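Local coordinates for protein agmatinase (Burkholderia thailandensis, PDB 4DZ4) that probably hydrolyses agmatine to putrescine and urea as a manganese-dependent member of the arginase family, with two manganese ions in each subunit, at residues Y40-D45 and I99-C104; I15-V20 and M36-T41; I141-L146 and Y184-D189; A59-S64 and S176-T181. One frame throughout, in Å; residues are numbered along the deposited sequence.

Contact 1: Y40-D45 and I99-C104; sequences YTRDLD and IDYGDC. With EDO (1,2-ethanediol), chain Z.
Arg42 lies across the ring of Tyr101 and bonds to the same residue's backbone. Its CD sits 3.5 Å from the centroid of the Tyr101 ring, almost on the ring normal, in a CH-pi contact. The guanidinium continues over that face with its plane 8° from the ring's, and Arg42 NE donates to Tyr101 O at 2.8 Å. A bend at chi2 (-83°) folds the arginine chain back onto the strand. Beside it, Thr41 N donates to Asp100 O (3.1 Å), the same oxygen that meets the Tyr40 ring in plane at its edge. Thr41 CG2 and Leu44 CD2 both pack on Ile99 CD1, the leucine methyl at 3.6 Å. Two turns shape the backbone around these groups: Thr41 OG1 accepts from Asp43 N in an ST turn, and Asp100 OD1 accepts from Gly102 N in an Asx turn, 2.9 Å long and on the anti side of the carboxylate. A 1,2-ethanediol takes the Arg42 N-H through its O2 (2.7 Å). Further out, Arg74 forms salt bridges with Asp100 and Asp103, while Asp12 of the second subunit pairs with Arg42 NH2. Tyr40 and Asp100 form a parallel beta bridge, which adds strand 39-40 beside strand 98-103 at the margin of the parallel sheet of the arginase-type alpha/beta fold, where the second subunit also reaches.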
# COMPACT_ATOMS: atom_id res chain seq x y z
N TYR B 40 -26.97 -17.16 1.21
CA TYR B 40 -27.04 -16.79 -0.21
C TYR B 40 -28.23 -17.46 -0.87
O TYR B 40 -28.28 -18.69 -1.00
CB TYR B 40 -25.79 -17.27 -0.94
CG TYR B 40 -24.64 -16.28 -1.03
CD1 TYR B 40 -24.85 -14.91 -1.30
CD2 TYR B 40 -23.32 -16.74 -0.91
CE1 TYR B 40 -23.77 -14.04 -1.40
CE2 TYR B 40 -22.23 -15.87 -1.05
CZ TYR B 40 -22.47 -14.54 -1.30
OH TYR B 40 -21.39 -13.70 -1.43
N THR B 41 -29.18 -16.66 -1.32
CA THR B 41 -30.39 -17.20 -1.97
C THR B 41 -31.16 -16.11 -2.69
O THR B 41 -31.07 -14.95 -2.29
CB THR B 41 -31.35 -17.90 -0.97
OG1 THR B 41 -32.43 -18.53 -1.68
CG2 THR B 41 -31.92 -16.88 0.07
N ARG B 42 -31.91 -16.50 -3.71
CA ARG B 42 -32.84 -15.62 -4.44
C ARG B 42 -34.31 -15.92 -4.03
O ARG B 42 -35.23 -15.26 -4.53
CB ARG B 42 -32.66 -15.77 -5.96
CG ARG B 42 -31.24 -15.44 -6.50
CD ARG B 42 -31.12 -13.95 -6.68
NE ARG B 42 -29.82 -13.43 -7.12
CZ ARG B 42 -29.59 -13.03 -8.37
NH1 ARG B 42 -30.54 -13.14 -9.31
NH2 ARG B 42 -28.41 -12.50 -8.69
N ASP B 43 -34.51 -16.88 -3.12
CA ASP B 43 -35.84 -17.22 -2.59
C ASP B 43 -36.24 -16.26 -1.48
O ASP B 43 -35.58 -16.17 -0.46
CB ASP B 43 -35.85 -18.66 -2.06
CG ASP B 43 -35.65 -19.68 -3.16
OD1 ASP B 43 -36.04 -19.40 -4.31
OD2 ASP B 43 -35.09 -20.77 -2.88
N LEU B 44 -37.33 -15.54 -1.69
CA LEU B 44 -37.65 -14.43 -0.81
C LEU B 44 -38.77 -14.74 0.20
O LEU B 44 -39.08 -13.90 1.03
CB LEU B 44 -38.01 -13.20 -1.64
CG LEU B 44 -36.97 -12.71 -2.67
CD1 LEU B 44 -37.49 -11.52 -3.45
CD2 LEU B 44 -35.65 -12.36 -2.00
N ASP B 45 -39.37 -15.93 0.13
CA ASP B 45 -40.44 -16.29 1.06
C ASP B 45 -39.97 -16.30 2.50
O ASP B 45 -38.94 -16.92 2.84
CB ASP B 45 -41.02 -17.67 0.71
CG ASP B 45 -42.00 -17.62 -0.44
OD1 ASP B 45 -42.32 -16.51 -0.94
OD2 ASP B 45 -42.48 -18.71 -0.84
N ILE B 99 -31.29 -12.32 4.26
CA ILE B 99 -30.53 -13.08 3.28
C ILE B 99 -29.61 -12.15 2.49
O ILE B 99 -29.79 -10.92 2.50
CB ILE B 99 -31.44 -13.85 2.30
CG1 ILE B 99 -32.23 -12.84 1.41
CG2 ILE B 99 -32.33 -14.80 3.11
CD1 ILE B 99 -32.93 -13.39 0.18
N ASP B 100 -28.63 -12.76 1.84
CA ASP B 100 -27.81 -12.04 0.84
C ASP B 100 -28.24 -12.59 -0.54
O ASP B 100 -28.04 -13.76 -0.87
CB ASP B 100 -26.31 -12.24 1.14
CG ASP B 100 -25.41 -11.35 0.30
OD1 ASP B 100 -25.83 -10.98 -0.82
OD2 ASP B 100 -24.28 -11.04 0.74
N TYR B 101 -28.84 -11.70 -1.32
CA TYR B 101 -29.41 -11.98 -2.63
C TYR B 101 -28.30 -12.11 -3.68
O TYR B 101 -28.53 -12.60 -4.79
CB TYR B 101 -30.31 -10.78 -2.97
CG TYR B 101 -31.07 -10.77 -4.31
CD1 TYR B 101 -32.41 -11.09 -4.39
CD2 TYR B 101 -30.41 -10.40 -5.49
CE1 TYR B 101 -33.09 -11.05 -5.62
CE2 TYR B 101 -31.06 -10.39 -6.72
CZ TYR B 101 -32.39 -10.69 -6.78
OH TYR B 101 -33.02 -10.66 -8.03
N GLY B 102 -27.10 -11.67 -3.33
CA GLY B 102 -26.07 -11.44 -4.35
C GLY B 102 -26.22 -10.03 -4.93
O GLY B 102 -26.57 -9.08 -4.23
N ASP B 103 -25.99 -9.89 -6.24
CA ASP B 103 -25.96 -8.56 -6.84
C ASP B 103 -26.96 -8.33 -7.97
O ASP B 103 -27.43 -9.27 -8.62
CB ASP B 103 -24.55 -8.27 -7.39
CG ASP B 103 -23.48 -8.26 -6.31
OD1 ASP B 103 -23.75 -7.77 -5.18
OD2 ASP B 103 -22.36 -8.76 -6.56
N CYS B 104 -27.26 -7.05 -8.19
CA CYS B 104 -28.02 -6.63 -9.36
C CYS B 104 -27.10 -6.71 -10.56
O CYS B 104 -26.15 -5.95 -10.64
CB CYS B 104 -28.53 -5.19 -9.17
SG CYS B 104 -29.50 -4.60 -10.59
C1 EDO Z . -31.24 -20.16 -6.57
O1 EDO Z . -32.17 -19.57 -7.48
C2 EDO Z . -30.94 -19.14 -5.48
O2 EDO Z . -32.18 -18.97 -4.77

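Contact 2: I15-V20 and M36-T41; sequences IRRPSV and MRRNYT
Ile15 brings CG2 to the edge of the Tyr40 ring, 4.4 Å from Tyr40 CD2, a loose apolar touch at the end of the short helix 13-16. Arg17 then points into the contact and makes three of its hydrogen bonds, one of them weak. A bend at chi3 (-48°) turns its guanidinium so that NH2 donates almost straight to Arg37 O at 2.7 Å, with that oxygen in the guanidinium plane. The same nitrogen gives a second bond to Asn39 OD1 (2.8 Å), and Arg17 NE adds the weak one to that amide oxygen. Over one face of the Arg17 guanidinium lies that of Arg38, centres 3.9 Å apart and planes at 10°, an offset stack of like charges. Both have further partners: Arg17 NH1 bonds to Ser24, and Arg38 donates to Gly22 O and meets Phe93 in a cation-pi contact. The N-terminal segment is thereby fastened to the chain entering strand 39-40, the outermost strand of the parallel sheet on this side within the subunit. Farther along, Ser19 O receives Asn39 ND2 at 2.9 Å from well above its carbonyl plane, so the one amide serves Arg17 with its oxygen and Ser19 with its nitrogen. Val20 O takes Arg38 NH1 at 3.2 Å, again from above the carbonyl plane, and a water donating to Val20 O accepts from Asn39 N (2.9 Å).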
# COMPACT_ATOMS: atom_id res chain seq x y z
N ILE B 15 -23.99 -21.09 2.81
CA ILE B 15 -24.35 -22.04 1.77
C ILE B 15 -24.89 -23.36 2.34
O ILE B 15 -25.35 -24.21 1.59
CB ILE B 15 -23.19 -22.30 0.75
CG1 ILE B 15 -21.95 -22.96 1.42
CG2 ILE B 15 -22.86 -20.99 0.01
CD1 ILE B 15 -20.90 -23.54 0.46
N ARG B 16 -24.81 -23.53 3.67
CA ARG B 16 -25.16 -24.79 4.34
C ARG B 16 -26.42 -24.70 5.21
O ARG B 16 -27.15 -25.70 5.38
CB ARG B 16 -23.99 -25.30 5.20
CG ARG B 16 -22.74 -25.70 4.43
CD ARG B 16 -21.61 -26.04 5.40
NE ARG B 16 -21.87 -27.30 6.11
CZ ARG B 16 -21.27 -27.70 7.23
NH1 ARG B 16 -20.35 -26.94 7.83
NH2 ARG B 16 -21.57 -28.89 7.77
N ARG B 17 -26.69 -23.54 5.81
CA ARG B 17 -27.87 -23.43 6.69
C ARG B 17 -29.19 -23.68 5.97
O ARG B 17 -29.51 -23.05 4.97
CB ARG B 17 -27.93 -22.05 7.38
CG ARG B 17 -27.14 -21.95 8.67
CD ARG B 17 -27.51 -20.68 9.45
NE ARG B 17 -27.46 -19.58 8.51
CZ ARG B 17 -26.40 -18.85 8.25
NH1 ARG B 17 -25.24 -19.03 8.89
NH2 ARG B 17 -26.50 -17.92 7.31
N PRO B 18 -30.00 -24.60 6.51
CA PRO B 18 -31.27 -24.94 5.87
C PRO B 18 -32.37 -23.88 6.06
O PRO B 18 -33.31 -23.87 5.29
CB PRO B 18 -31.68 -26.24 6.58
CG PRO B 18 -30.98 -26.18 7.91
CD PRO B 18 -29.68 -25.48 7.65
N SER B 19 -32.26 -23.04 7.09
CA SER B 19 -33.28 -22.03 7.42
C SER B 19 -32.68 -20.64 7.25
O SER B 19 -31.47 -20.48 7.35
CB SER B 19 -33.74 -22.21 8.87
OG SER B 19 -34.38 -21.05 9.42
N VAL B 20 -33.56 -19.66 7.02
CA VAL B 20 -33.15 -18.24 6.96
C VAL B 20 -32.76 -17.67 8.32
O VAL B 20 -32.05 -16.66 8.38
CB VAL B 20 -34.24 -17.32 6.33
CG1 VAL B 20 -34.40 -17.64 4.84
CG2 VAL B 20 -35.56 -17.40 7.07
N MET B 36 -22.49 -10.58 6.48
CA MET B 36 -22.71 -11.13 7.83
C MET B 36 -23.08 -12.61 7.79
O MET B 36 -23.86 -13.11 8.62
CB MET B 36 -23.73 -10.28 8.65
CG MET B 36 -23.07 -9.02 9.19
SD MET B 36 -24.17 -8.01 10.16
CE MET B 36 -24.10 -8.89 11.73
N ARG B 37 -22.50 -13.32 6.82
CA ARG B 37 -22.68 -14.78 6.65
C ARG B 37 -24.10 -15.23 6.38
O ARG B 37 -24.39 -16.41 6.54
CB ARG B 37 -22.14 -15.58 7.86
CG ARG B 37 -20.77 -15.14 8.36
CD ARG B 37 -19.68 -15.35 7.31
NE ARG B 37 -18.39 -15.25 8.00
CZ ARG B 37 -17.23 -15.66 7.49
NH1 ARG B 37 -17.18 -16.17 6.26
NH2 ARG B 37 -16.13 -15.57 8.23
N ARG B 38 -24.99 -14.31 6.02
CA ARG B 38 -26.38 -14.66 5.79
C ARG B 38 -26.56 -15.58 4.57
O ARG B 38 -25.71 -15.64 3.66
CB ARG B 38 -27.26 -13.39 5.69
CG ARG B 38 -27.33 -12.55 6.97
CD ARG B 38 -27.14 -13.37 8.27
NE ARG B 38 -28.17 -14.37 8.46
CZ ARG B 38 -28.05 -15.42 9.27
NH1 ARG B 38 -29.05 -16.25 9.36
NH2 ARG B 38 -26.92 -15.66 9.97
N ASN B 39 -27.65 -16.35 4.57
CA ASN B 39 -27.85 -17.30 3.47
C ASN B 39 -27.79 -16.61 2.11
O ASN B 39 -28.48 -15.61 1.89
CB ASN B 39 -29.22 -17.96 3.56
CG ASN B 39 -29.37 -18.86 4.77
OD1 ASN B 39 -28.50 -18.92 5.63
ND2 ASN B 39 -30.48 -19.59 4.81
N TYR B 40 -26.97 -17.16 1.21
CA TYR B 40 -27.04 -16.79 -0.21
C TYR B 40 -28.23 -17.46 -0.87
O TYR B 40 -28.28 -18.69 -1.00
CB TYR B 40 -25.79 -17.27 -0.94
CG TYR B 40 -24.64 -16.28 -1.03
CD1 TYR B 40 -24.85 -14.91 -1.30
CD2 TYR B 40 -23.32 -16.74 -0.91
CE1 TYR B 40 -23.77 -14.04 -1.40
CE2 TYR B 40 -22.23 -15.87 -1.05
CZ TYR B 40 -22.47 -14.54 -1.30
OH TYR B 40 -21.39 -13.70 -1.43
N THR B 41 -29.18 -16.66 -1.32
CA THR B 41 -30.39 -17.20 -1.97
C THR B 41 -31.16 -16.11 -2.69
O THR B 41 -31.07 -14.95 -2.29
CB THR B 41 -31.35 -17.90 -0.97
OG1 THR B 41 -32.43 -18.53 -1.68
CG2 THR B 41 -31.92 -16.88 0.07
O HOH W 1 -31.49 -14.31 9.25
O HOH W 2 -29.99 -16.06 6.30

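Contact 3: I141-L146 and Y184-D189; sequences ITYPLL and YKAVKD
Tyr143 reaches from helix 142-153 to helix 182-188 and supplies most of what its own helix brings to the contact. From CB, which points at the facing helix, CG runs anti to the backbone N (chi1 176°), sending the ring straight across the gap. CD1 comes first to Ala186, 4.2 Å from its CB, and CE1 lies 4.0 Å from Ala186 N. CZ is 3.9 Å from Lys185 CB, which stands over one ring face in a CH-pi contact displaced toward the hydroxyl end. At the tip, Tyr143 OH donates to Asp189 OD2 at 2.6 Å. That oxygen sits near the plane of the ring at its edge and is met on its syn side, with ring and carboxylate planes 41° apart. This short bond ties the buried ring to an exposed residue, Asp189, one turn beyond Lys185. The lysine chain runs on extended beyond CG to NZ, which donates to Ser176 OG and Pro174 O. One turn after Tyr143, Leu146 CD1 meets Ala186 CB at 4.3 Å, so the alanine methyl touches both residues. The axes of segments 142-146 and 184-188 run in nearly the same direction, 22° apart and 10.2 Å at closest approach. Helix 114-126 touches Tyr143 through Lys115, and strand 240-246 places Tyr242 against Leu146, which also meets Phe183 of helix 182-188.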
# COMPACT_ATOMS: atom_id res chain seq x y z
N ILE B 141 -27.07 4.97 -7.56
CA ILE B 141 -28.01 3.83 -7.39
C ILE B 141 -29.24 4.19 -6.56
O ILE B 141 -30.32 3.60 -6.74
CB ILE B 141 -27.32 2.56 -6.83
CG1 ILE B 141 -26.98 2.71 -5.32
CG2 ILE B 141 -26.10 2.18 -7.70
CD1 ILE B 141 -26.47 1.42 -4.66
N THR B 142 -29.10 5.15 -5.65
CA THR B 142 -30.20 5.49 -4.76
C THR B 142 -31.42 6.09 -5.49
O THR B 142 -32.57 5.93 -5.05
CB THR B 142 -29.72 6.41 -3.65
OG1 THR B 142 -28.61 5.78 -2.98
CG2 THR B 142 -30.85 6.67 -2.62
N TYR B 143 -31.17 6.74 -6.63
CA TYR B 143 -32.27 7.30 -7.41
C TYR B 143 -33.21 6.19 -7.95
O TYR B 143 -34.39 6.20 -7.64
CB TYR B 143 -31.70 8.22 -8.51
CG TYR B 143 -32.71 8.79 -9.46
CD1 TYR B 143 -33.90 9.39 -8.99
CD2 TYR B 143 -32.47 8.78 -10.84
CE1 TYR B 143 -34.83 9.91 -9.89
CE2 TYR B 143 -33.41 9.28 -11.74
CZ TYR B 143 -34.57 9.87 -11.25
OH TYR B 143 -35.47 10.39 -12.14
N PRO B 144 -32.69 5.21 -8.72
CA PRO B 144 -33.65 4.18 -9.12
C PRO B 144 -34.21 3.36 -7.94
O PRO B 144 -35.35 2.89 -8.00
CB PRO B 144 -32.84 3.25 -10.07
CG PRO B 144 -31.39 3.69 -9.90
CD PRO B 144 -31.46 5.15 -9.53
N LEU B 145 -33.44 3.25 -6.86
CA LEU B 145 -33.95 2.57 -5.67
C LEU B 145 -35.13 3.34 -5.10
O LEU B 145 -36.15 2.73 -4.73
CB LEU B 145 -32.85 2.39 -4.61
CG LEU B 145 -31.73 1.38 -4.96
CD1 LEU B 145 -30.68 1.35 -3.85
CD2 LEU B 145 -32.28 -0.04 -5.21
N LEU B 146 -35.03 4.67 -5.05
CA LEU B 146 -36.13 5.50 -4.58
C LEU B 146 -37.36 5.40 -5.49
O LEU B 146 -38.49 5.41 -5.03
CB LEU B 146 -35.70 6.96 -4.44
CG LEU B 146 -34.79 7.26 -3.24
CD1 LEU B 146 -34.23 8.66 -3.41
CD2 LEU B 146 -35.52 7.10 -1.89
N TYR B 184 -31.30 15.92 -7.01
CA TYR B 184 -32.01 16.97 -7.73
C TYR B 184 -33.16 16.33 -8.51
O TYR B 184 -34.29 16.81 -8.46
CB TYR B 184 -31.06 17.72 -8.66
CG TYR B 184 -31.69 18.78 -9.54
CD1 TYR B 184 -31.92 20.09 -9.06
CD2 TYR B 184 -32.04 18.50 -10.88
CE1 TYR B 184 -32.47 21.06 -9.90
CE2 TYR B 184 -32.61 19.45 -11.70
CZ TYR B 184 -32.83 20.73 -11.21
OH TYR B 184 -33.36 21.67 -12.04
N LYS B 185 -32.85 15.26 -9.25
CA LYS B 185 -33.90 14.59 -10.04
C LYS B 185 -34.98 14.01 -9.13
O LYS B 185 -36.16 14.14 -9.43
CB LYS B 185 -33.27 13.51 -10.94
CG LYS B 185 -32.22 14.11 -11.88
CD LYS B 185 -31.54 13.01 -12.69
CE LYS B 185 -30.38 13.59 -13.50
NZ LYS B 185 -29.71 12.45 -14.23
N ALA B 186 -34.58 13.40 -8.02
CA ALA B 186 -35.52 12.82 -7.05
C ALA B 186 -36.48 13.90 -6.50
O ALA B 186 -37.67 13.66 -6.38
CB ALA B 186 -34.79 12.13 -5.91
N VAL B 187 -35.96 15.09 -6.20
CA VAL B 187 -36.82 16.19 -5.76
C VAL B 187 -37.76 16.68 -6.87
O VAL B 187 -38.97 16.86 -6.66
CB VAL B 187 -36.04 17.39 -5.17
CG1 VAL B 187 -36.97 18.60 -4.99
CG2 VAL B 187 -35.40 16.99 -3.85
N LYS B 188 -37.21 16.87 -8.06
CA LYS B 188 -38.03 17.29 -9.19
C LYS B 188 -39.12 16.24 -9.55
O LYS B 188 -40.22 16.61 -9.96
CB LYS B 188 -37.15 17.63 -10.40
CG LYS B 188 -36.20 18.81 -10.14
CD LYS B 188 -36.91 20.13 -9.85
CE LYS B 188 -36.07 20.94 -8.86
NZ LYS B 188 -36.70 22.22 -8.44
N ASP B 189 -38.83 14.96 -9.37
CA ASP B 189 -39.82 13.89 -9.62
C ASP B 189 -40.86 13.80 -8.49
O ASP B 189 -41.83 13.05 -8.64
CB ASP B 189 -39.17 12.51 -9.77
CG ASP B 189 -38.29 12.38 -11.01
OD1 ASP B 189 -38.26 13.29 -11.87
OD2 ASP B 189 -37.64 11.31 -11.10

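Contact 4: A59-S64 and S176-T181; sequences ATTFRS and SLNHGT. With EDO (1,2-ethanediol), chain C; EDO (1,2-ethanediol), chain D; EDO (1,2-ethanediol), chain U.
The two loops run closest at Ala59 and Asn178, CA atoms 4.3 Å apart, and His179 N donates to Ala59 O at 3.0 Å. In the parallel alpha/beta fold of the arginase family, these loops follow strands 49-54 and 158-162 and flank the two-manganese site, with the His179 side chain about 6 Å from a manganese ion. Ala59 CB packs against Leu177 CG (3.9 Å). The His179 ring is turned back by chi1 (70°), its CG lodged between the backbone N and the carbonyl carbon, and one of its faces lies against the facing loop: Thr60 CA stands over the ring centre, 3.6 Å from the centroid and 6° off the normal. His179 ND1 is hydrogen-bonded to Glu290. Asn178 OD1 closes an Asx turn by accepting from Gly180 N (2.8 Å) and also touches Thr61 CG2. Around the contact, His109 of the third subunit bonds to Leu177 O, and Glu299 of the fourth subunit forms a salt bridge with Arg63. At the ring edge, Thr61 OG1 lies in plane with the imidazole, hydrogen-bonded to His179 NE2 at 2.8 Å and to O2 of a 1,2-ethanediol at 3.0 Å.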
# COMPACT_ATOMS: atom_id res chain seq x y z
N ALA B 59 -21.22 6.42 -12.71
CA ALA B 59 -21.80 7.76 -12.50
C ALA B 59 -20.86 8.65 -11.67
O ALA B 59 -21.18 9.81 -11.39
CB ALA B 59 -23.16 7.65 -11.80
N THR B 60 -19.68 8.13 -11.34
CA THR B 60 -18.73 8.84 -10.48
C THR B 60 -18.06 10.04 -11.14
O THR B 60 -17.86 10.08 -12.37
CB THR B 60 -17.59 7.94 -9.93
OG1 THR B 60 -16.93 7.30 -11.03
CG2 THR B 60 -18.10 6.88 -8.94
N THR B 61 -17.73 11.04 -10.34
CA THR B 61 -17.15 12.27 -10.89
C THR B 61 -15.66 12.42 -10.63
O THR B 61 -15.00 13.23 -11.29
CB THR B 61 -17.84 13.53 -10.35
OG1 THR B 61 -17.79 13.51 -8.91
CG2 THR B 61 -19.30 13.58 -10.81
N PHE B 62 -15.13 11.64 -9.69
CA PHE B 62 -13.69 11.72 -9.42
C PHE B 62 -13.10 10.32 -9.55
O PHE B 62 -12.99 9.83 -10.68
CB PHE B 62 -13.34 12.46 -8.09
CG PHE B 62 -11.85 12.58 -7.84
CD1 PHE B 62 -10.92 12.59 -8.90
CD2 PHE B 62 -11.37 12.67 -6.52
CE1 PHE B 62 -9.54 12.68 -8.65
CE2 PHE B 62 -9.99 12.76 -6.26
CZ PHE B 62 -9.08 12.75 -7.33
N ARG B 63 -12.71 9.69 -8.46
CA ARG B 63 -12.11 8.35 -8.60
C ARG B 63 -13.18 7.32 -8.86
O ARG B 63 -14.24 7.35 -8.25
CB ARG B 63 -11.38 7.92 -7.33
CG ARG B 63 -10.32 8.90 -6.86
CD ARG B 63 -10.20 8.69 -5.36
NE ARG B 63 -8.99 9.34 -4.83
CZ ARG B 63 -8.73 9.39 -3.52
NH1 ARG B 63 -9.57 8.84 -2.65
NH2 ARG B 63 -7.60 9.97 -3.10
N SER B 64 -12.86 6.38 -9.74
CA SER B 64 -13.72 5.19 -9.90
C SER B 64 -13.23 4.12 -8.91
O SER B 64 -12.13 4.20 -8.37
CB SER B 64 -13.64 4.65 -11.33
OG SER B 64 -12.28 4.60 -11.78
N SER B 176 -28.88 11.69 -17.54
CA SER B 176 -27.45 11.61 -17.16
C SER B 176 -27.21 10.58 -16.05
O SER B 176 -28.10 10.27 -15.24
CB SER B 176 -26.92 12.99 -16.78
OG SER B 176 -27.43 13.32 -15.50
N LEU B 177 -25.98 10.07 -16.00
CA LEU B 177 -25.61 9.05 -15.04
C LEU B 177 -24.59 9.76 -14.18
O LEU B 177 -23.42 9.80 -14.55
CB LEU B 177 -24.97 7.90 -15.81
CG LEU B 177 -24.68 6.53 -15.22
CD1 LEU B 177 -25.83 6.06 -14.34
CD2 LEU B 177 -24.50 5.55 -16.38
N ASN B 178 -25.07 10.41 -13.12
CA ASN B 178 -24.23 11.30 -12.30
C ASN B 178 -24.61 11.15 -10.82
O ASN B 178 -25.75 11.45 -10.41
CB ASN B 178 -24.41 12.76 -12.75
CG ASN B 178 -23.36 13.71 -12.16
OD1 ASN B 178 -22.94 13.56 -11.00
ND2 ASN B 178 -22.97 14.70 -12.95
N HIS B 179 -23.64 10.69 -10.01
CA HIS B 179 -23.86 10.47 -8.58
C HIS B 179 -24.03 11.74 -7.76
O HIS B 179 -24.29 11.66 -6.56
CB HIS B 179 -22.75 9.56 -7.99
CG HIS B 179 -21.40 10.22 -7.90
ND1 HIS B 179 -20.42 9.74 -7.08
CD2 HIS B 179 -20.88 11.35 -8.52
CE1 HIS B 179 -19.31 10.53 -7.19
NE2 HIS B 179 -19.59 11.53 -8.04
N GLY B 180 -23.89 12.89 -8.40
CA GLY B 180 -23.97 14.17 -7.72
C GLY B 180 -25.20 14.96 -8.06
O GLY B 180 -25.39 16.08 -7.56
N THR B 181 -26.04 14.43 -8.94
CA THR B 181 -27.24 15.21 -9.34
C THR B 181 -28.53 14.38 -9.24
O THR B 181 -29.62 14.89 -9.56
CB THR B 181 -27.13 15.79 -10.76
OG1 THR B 181 -27.09 14.72 -11.70
CG2 THR B 181 -25.84 16.63 -10.93
C1 EDO C . -9.57 4.73 -10.00
O1 EDO C . -8.41 5.04 -9.35
C2 EDO C . -10.21 6.07 -10.03
O2 EDO C . -10.59 6.34 -11.34
C1 EDO D . -6.44 10.32 -7.71
O1 EDO D . -6.56 9.77 -6.41
C2 EDO D . -5.05 10.91 -7.87
O2 EDO D . -5.12 12.28 -7.47
C1 EDO U . -20.58 15.74 -7.35
O1 EDO U . -19.66 16.37 -8.25
C2 EDO U . -19.89 15.51 -6.02
O2 EDO U . -18.94 14.47 -6.27

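How the contacts relate
The contacts form two pairs, and contact 2 lies across the centre of the chain from contacts 3 and 4. Contacts 1 and 2 share Tyr40 and Thr41, their centres are 9 Å apart, and Asp100 N lies 2.9 Å from Asn39 O, a probable hydrogen bond between strands 98-103 and 39-40; both touch the second subunit. Contacts 3 and 4, centres 14 Å apart, meet where Lys185 NZ lies 2.8 Å from Ser176 OG, again a probable hydrogen bond. Contact 4 is beside the manganese site, the His179 side chain being about 4 Å from that of the metal ligand His139. In contact 3, the Tyr143 side chain is about 11 Å from a manganese ion. Centres of contacts 2 and 4 are 34 Å apart.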